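Local coordinates for protein cytochrome c'' (Methylophilus methylotrophus, PDB 1GU2) that probably carries electrons, using a covalently attached heme c, at residues A5-A16 with P106-L117. Sequence-based numbering, arbitrary orientation.
Sequences AEKLVYKYTNIA and PSEKANFIAYLL
The N-terminal and C-terminal helices of this cytochrome c-type fold, here 5-16 and 106-117, pack antiparallel (151° between their directions) by knobs-into-holes; helix 106-117 also touches heme c through F112, which belongs to the heme pocket. Their axes approach to 7.9 Å, a spacing consistent with the small A110 and A16 side chains, which let the backbones come close: V9 CA and A110 CA are 4.7 Å apart. V9, Y12 and I113 are the knobs. Beta-branched V9 fits between I113, A114, A110 and L117; with CG1 anti to the backbone N (chi1 174°), its other branch, CG2, lies 3.6 Å from I113 CG2. I113, branched too, fills the hole among A5, L8, V9 and Y12, sending CG2 to V9 and CD1 to the edge of the Y12 ring. Tyrosine suits its place by pairing a flat apolar ring with a polar tip: the extended K109 chain lies over one face in a CH-pi contact, CD 3.9 Å from the ring centroid. Replacing Y12 by an alanine would probably open a gap beside I113 CD1 and leave the K109 methylenes without their aromatic cover. T13 OG1 turns back to V9 O, satisfying the hydroxyl beside the apolar A110 methyl. At the polar end K109 NZ, salt-bridged to D103, donates to a water at 2.8 Å that also hydrogen-bonds Y12 OH.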
loop_
_atom_site.group_PDB
_atom_site.type_symbol
_atom_site.label_atom_id
_atom_site.label_comp_id
_atom_site.label_asym_id
_atom_site.label_seq_id
_atom_site.Cartn_x
_atom_site.Cartn_y
_atom_site.Cartn_z
ATOM N N ALA A 5 7.959 7.955 3.892
ATOM C CA ALA A 5 6.815 7.063 4.162
ATOM C C ALA A 5 6.237 7.389 5.517
ATOM O O ALA A 5 5.026 7.496 5.669
ATOM C CB ALA A 5 7.260 5.590 4.037
ATOM N N GLU A 6 7.084 7.511 6.534
ATOM C CA GLU A 6 6.581 7.792 7.862
ATOM C C GLU A 6 5.786 9.101 7.894
ATOM O O GLU A 6 4.718 9.181 8.504
ATOM C CB GLU A 6 7.751 7.824 8.859
ATOM C CG GLU A 6 7.309 7.974 10.297
ATOM C CD GLU A 6 8.431 8.175 11.291
ATOM O OE1 GLU A 6 8.186 8.806 12.368
ATOM O OE2 GLU A 6 9.545 7.665 11.062
ATOM N N LYS A 7 6.302 10.157 7.271
ATOM C CA LYS A 7 5.568 11.421 7.267
ATOM C C LYS A 7 4.223 11.303 6.556
ATOM O O LYS A 7 3.246 11.958 6.950
ATOM C CB LYS A 7 6.460 12.490 6.632
ATOM C CG LYS A 7 7.667 12.901 7.489
ATOM C CD LYS A 7 8.402 14.103 6.911
ATOM C CE LYS A 7 8.969 13.787 5.524
ATOM N NZ LYS A 7 9.543 15.055 4.940
ATOM N N LEU A 8 4.126 10.479 5.512
ATOM C CA LEU A 8 2.844 10.252 4.821
ATOM C C LEU A 8 1.856 9.566 5.746
ATOM O O LEU A 8 0.639 9.852 5.664
ATOM C CB LEU A 8 3.023 9.470 3.537
ATOM C CG LEU A 8 3.611 10.263 2.354
ATOM C CD1 LEU A 8 3.956 9.277 1.245
ATOM C CD2 LEU A 8 2.688 11.335 1.842
ATOM N N VAL A 9 2.286 8.690 6.631
ATOM C CA VAL A 9 1.316 8.077 7.564
ATOM C C VAL A 9 0.631 9.146 8.392
ATOM O O VAL A 9 -0.577 9.132 8.566
ATOM C CB VAL A 9 2.044 7.064 8.476
ATOM C CG1 VAL A 9 1.106 6.508 9.570
ATOM C CG2 VAL A 9 2.597 5.907 7.700
ATOM N N TYR A 10 1.380 10.159 8.920
ATOM C CA TYR A 10 0.712 11.220 9.686
ATOM C C TYR A 10 -0.242 12.039 8.847
ATOM O O TYR A 10 -1.343 12.376 9.268
ATOM C CB TYR A 10 1.662 12.222 10.356
ATOM C CG TYR A 10 2.682 11.474 11.176
ATOM C CD1 TYR A 10 3.986 11.471 10.679
ATOM C CD2 TYR A 10 2.369 10.814 12.361
ATOM C CE1 TYR A 10 4.986 10.806 11.362
ATOM C CE2 TYR A 10 3.393 10.156 13.031
ATOM C CZ TYR A 10 4.686 10.162 12.539
ATOM O OH TYR A 10 5.693 9.488 13.223
ATOM N N LYS A 11 0.197 12.373 7.638
ATOM C CA LYS A 11 -0.631 13.161 6.734
ATOM C C LYS A 11 -1.957 12.465 6.481
ATOM O O LYS A 11 -3.042 13.038 6.658
ATOM C CB LYS A 11 0.102 13.444 5.411
ATOM C CG LYS A 11 -0.723 14.235 4.435
ATOM C CD LYS A 11 0.002 14.570 3.149
ATOM C CE LYS A 11 -0.957 15.206 2.150
ATOM N NZ LYS A 11 -0.151 15.699 0.957
ATOM N N TYR A 12 -1.918 11.202 6.066
ATOM C CA TYR A 12 -3.159 10.497 5.769
ATOM C C TYR A 12 -3.974 10.212 7.031
ATOM O O TYR A 12 -5.224 10.195 6.975
ATOM C CB TYR A 12 -2.885 9.196 5.014
ATOM C CG TYR A 12 -2.369 9.412 3.605
ATOM C CD1 TYR A 12 -3.005 10.215 2.704
ATOM C CD2 TYR A 12 -1.216 8.754 3.200
ATOM C CE1 TYR A 12 -2.503 10.395 1.399
ATOM C CE2 TYR A 12 -0.722 8.929 1.901
ATOM C CZ TYR A 12 -1.357 9.746 1.028
ATOM O OH TYR A 12 -0.848 9.894 -0.240
ATOM N N THR A 13 -3.305 10.020 8.169
ATOM C CA THR A 13 -4.079 9.840 9.412
ATOM C C THR A 13 -4.892 11.068 9.732
ATOM O O THR A 13 -6.087 10.969 10.102
ATOM C CB THR A 13 -3.123 9.558 10.573
ATOM O OG1 THR A 13 -2.465 8.283 10.348
ATOM C CG2 THR A 13 -3.921 9.476 11.867
ATOM N N ASN A 14 -4.274 12.235 9.593
ATOM C CA ASN A 14 -4.996 13.460 9.931
ATOM C C ASN A 14 -6.130 13.717 8.950
ATOM O O ASN A 14 -7.222 14.151 9.391
ATOM C CB ASN A 14 -3.989 14.608 10.006
ATOM C CG ASN A 14 -3.038 14.434 11.178
ATOM O OD1 ASN A 14 -3.325 13.755 12.177
ATOM N ND2 ASN A 14 -1.892 15.075 11.007
ATOM N N ILE A 15 -5.944 13.464 7.642
ATOM C CA ILE A 15 -7.040 13.585 6.679
ATOM C C ILE A 15 -8.164 12.621 7.037
ATOM O O ILE A 15 -9.350 12.978 7.014
ATOM C CB ILE A 15 -6.510 13.351 5.271
ATOM C CG1 ILE A 15 -5.549 14.468 4.825
ATOM C CG2 ILE A 15 -7.658 13.180 4.287
ATOM C CD1 ILE A 15 -4.739 14.196 3.577
ATOM N N ALA A 16 -7.823 11.364 7.367
ATOM C CA ALA A 16 -8.818 10.342 7.701
ATOM C C ALA A 16 -9.597 10.716 8.950
ATOM O O ALA A 16 -10.825 10.566 8.979
ATOM C CB ALA A 16 -8.103 8.997 7.902
ATOM N N PRO A 106 -8.243 7.687 2.706
ATOM C CA PRO A 106 -7.137 8.127 3.540
ATOM C C PRO A 106 -6.760 7.157 4.653
ATOM O O PRO A 106 -5.558 6.915 4.896
ATOM C CB PRO A 106 -7.655 9.491 4.074
ATOM C CG PRO A 106 -8.659 9.959 3.114
ATOM C CD PRO A 106 -9.291 8.725 2.516
ATOM N N SER A 107 -7.742 6.542 5.342
ATOM C CA SER A 107 -7.412 5.561 6.370
ATOM C C SER A 107 -6.782 4.305 5.786
ATOM O O SER A 107 -5.871 3.737 6.395
ATOM C CB SER A 107 -8.626 5.190 7.232
ATOM O OG SER A 107 -9.686 4.639 6.498
ATOM N N GLU A 108 -7.206 3.820 4.615
ATOM C CA GLU A 108 -6.577 2.716 3.981
ATOM C C GLU A 108 -5.127 3.048 3.672
ATOM O O GLU A 108 -4.253 2.199 3.873
ATOM C CB GLU A 108 -7.326 2.305 2.680
ATOM C CG GLU A 108 -8.644 1.641 2.912
ATOM C CD GLU A 108 -9.425 1.367 1.643
ATOM O OE1 GLU A 108 -9.301 2.155 0.665
ATOM O OE2 GLU A 108 -10.158 0.330 1.630
ATOM N N LYS A 109 -4.837 4.249 3.197
ATOM C CA LYS A 109 -3.454 4.621 2.863
ATOM C C LYS A 109 -2.602 4.729 4.110
ATOM O O LYS A 109 -1.475 4.246 4.162
ATOM C CB LYS A 109 -3.449 5.949 2.071
ATOM C CG LYS A 109 -4.094 5.870 0.695
ATOM C CD LYS A 109 -3.992 7.224 -0.033
ATOM C CE LYS A 109 -4.694 7.088 -1.366
ATOM N NZ LYS A 109 -4.725 8.390 -2.084
ATOM N N ALA A 110 -3.121 5.360 5.176
ATOM C CA ALA A 110 -2.377 5.432 6.415
ATOM C C ALA A 110 -2.081 4.053 6.973
ATOM O O ALA A 110 -0.958 3.738 7.394
ATOM C CB ALA A 110 -3.169 6.246 7.419
ATOM N N ASN A 111 -3.086 3.164 7.020
ATOM C CA ASN A 111 -2.910 1.846 7.574
ATOM C C ASN A 111 -1.927 1.027 6.736
ATOM O O ASN A 111 -1.091 0.292 7.278
ATOM C CB ASN A 111 -4.250 1.066 7.625
ATOM C CG ASN A 111 -5.231 1.553 8.667
ATOM O OD1 ASN A 111 -4.867 2.307 9.576
ATOM N ND2 ASN A 111 -6.470 1.093 8.545
ATOM N N PHE A 112 -2.023 1.144 5.408
ATOM C CA PHE A 112 -1.157 0.380 4.533
ATOM C C PHE A 112 0.296 0.838 4.626
ATOM O O PHE A 112 1.185 0.002 4.704
ATOM C CB PHE A 112 -1.681 0.458 3.095
ATOM C CG PHE A 112 -0.743 -0.263 2.142
ATOM C CD1 PHE A 112 -0.033 0.431 1.187
ATOM C CD2 PHE A 112 -0.610 -1.637 2.254
ATOM C CE1 PHE A 112 0.821 -0.235 0.327
ATOM C CE2 PHE A 112 0.252 -2.315 1.443
ATOM C CZ PHE A 112 0.950 -1.600 0.495
ATOM N N ILE A 113 0.547 2.150 4.616
ATOM C CA ILE A 113 1.922 2.624 4.692
ATOM C C ILE A 113 2.500 2.315 6.058
ATOM O O ILE A 113 3.671 1.913 6.167
ATOM C CB ILE A 113 2.042 4.106 4.271
ATOM C CG1 ILE A 113 1.523 4.350 2.850
ATOM C CG2 ILE A 113 3.480 4.562 4.461
ATOM C CD1 ILE A 113 1.459 5.808 2.430
ATOM N N ALA A 114 1.716 2.396 7.119
ATOM C CA ALA A 114 2.181 2.029 8.445
ATOM C C ALA A 114 2.541 0.569 8.442
ATOM O O ALA A 114 3.571 0.161 8.968
ATOM C CB ALA A 114 1.111 2.330 9.483
ATOM N N TYR A 115 1.728 -0.272 7.816
ATOM C CA TYR A 115 2.073 -1.715 7.692
ATOM C C TYR A 115 3.379 -1.887 6.935
ATOM O O TYR A 115 4.277 -2.666 7.313
ATOM C CB TYR A 115 0.876 -2.450 7.034
ATOM C CG TYR A 115 1.293 -3.812 6.507
ATOM C CD1 TYR A 115 1.742 -4.787 7.382
ATOM C CD2 TYR A 115 1.267 -4.120 5.151
ATOM C CE1 TYR A 115 2.123 -6.035 6.867
ATOM C CE2 TYR A 115 1.643 -5.350 4.615
ATOM C CZ TYR A 115 2.061 -6.289 5.527
ATOM O OH TYR A 115 2.491 -7.500 5.071
ATOM N N LEU A 116 3.586 -1.175 5.820
ATOM C CA LEU A 116 4.861 -1.252 5.074
ATOM C C LEU A 116 6.065 -0.929 5.968
ATOM O O LEU A 116 7.139 -1.563 5.754
ATOM C CB LEU A 116 4.867 -0.315 3.898
ATOM C CG LEU A 116 3.970 -0.630 2.706
ATOM C CD1 LEU A 116 4.197 0.406 1.607
ATOM C CD2 LEU A 116 4.192 -2.010 2.139
ATOM N N LEU A 117 5.949 -0.004 6.903
ATOM C CA LEU A 117 7.051 0.373 7.809
ATOM C C LEU A 117 7.445 -0.805 8.690
ATOM O O LEU A 117 8.558 -0.822 9.222
ATOM C CB LEU A 117 6.697 1.568 8.696
ATOM C CG LEU A 117 6.476 2.910 8.009
ATOM C CD1 LEU A 117 6.030 3.989 8.979
ATOM C CD2 LEU A 117 7.718 3.324 7.251
HETATM O O HOH W 1 -2.071 9.269 -2.388
#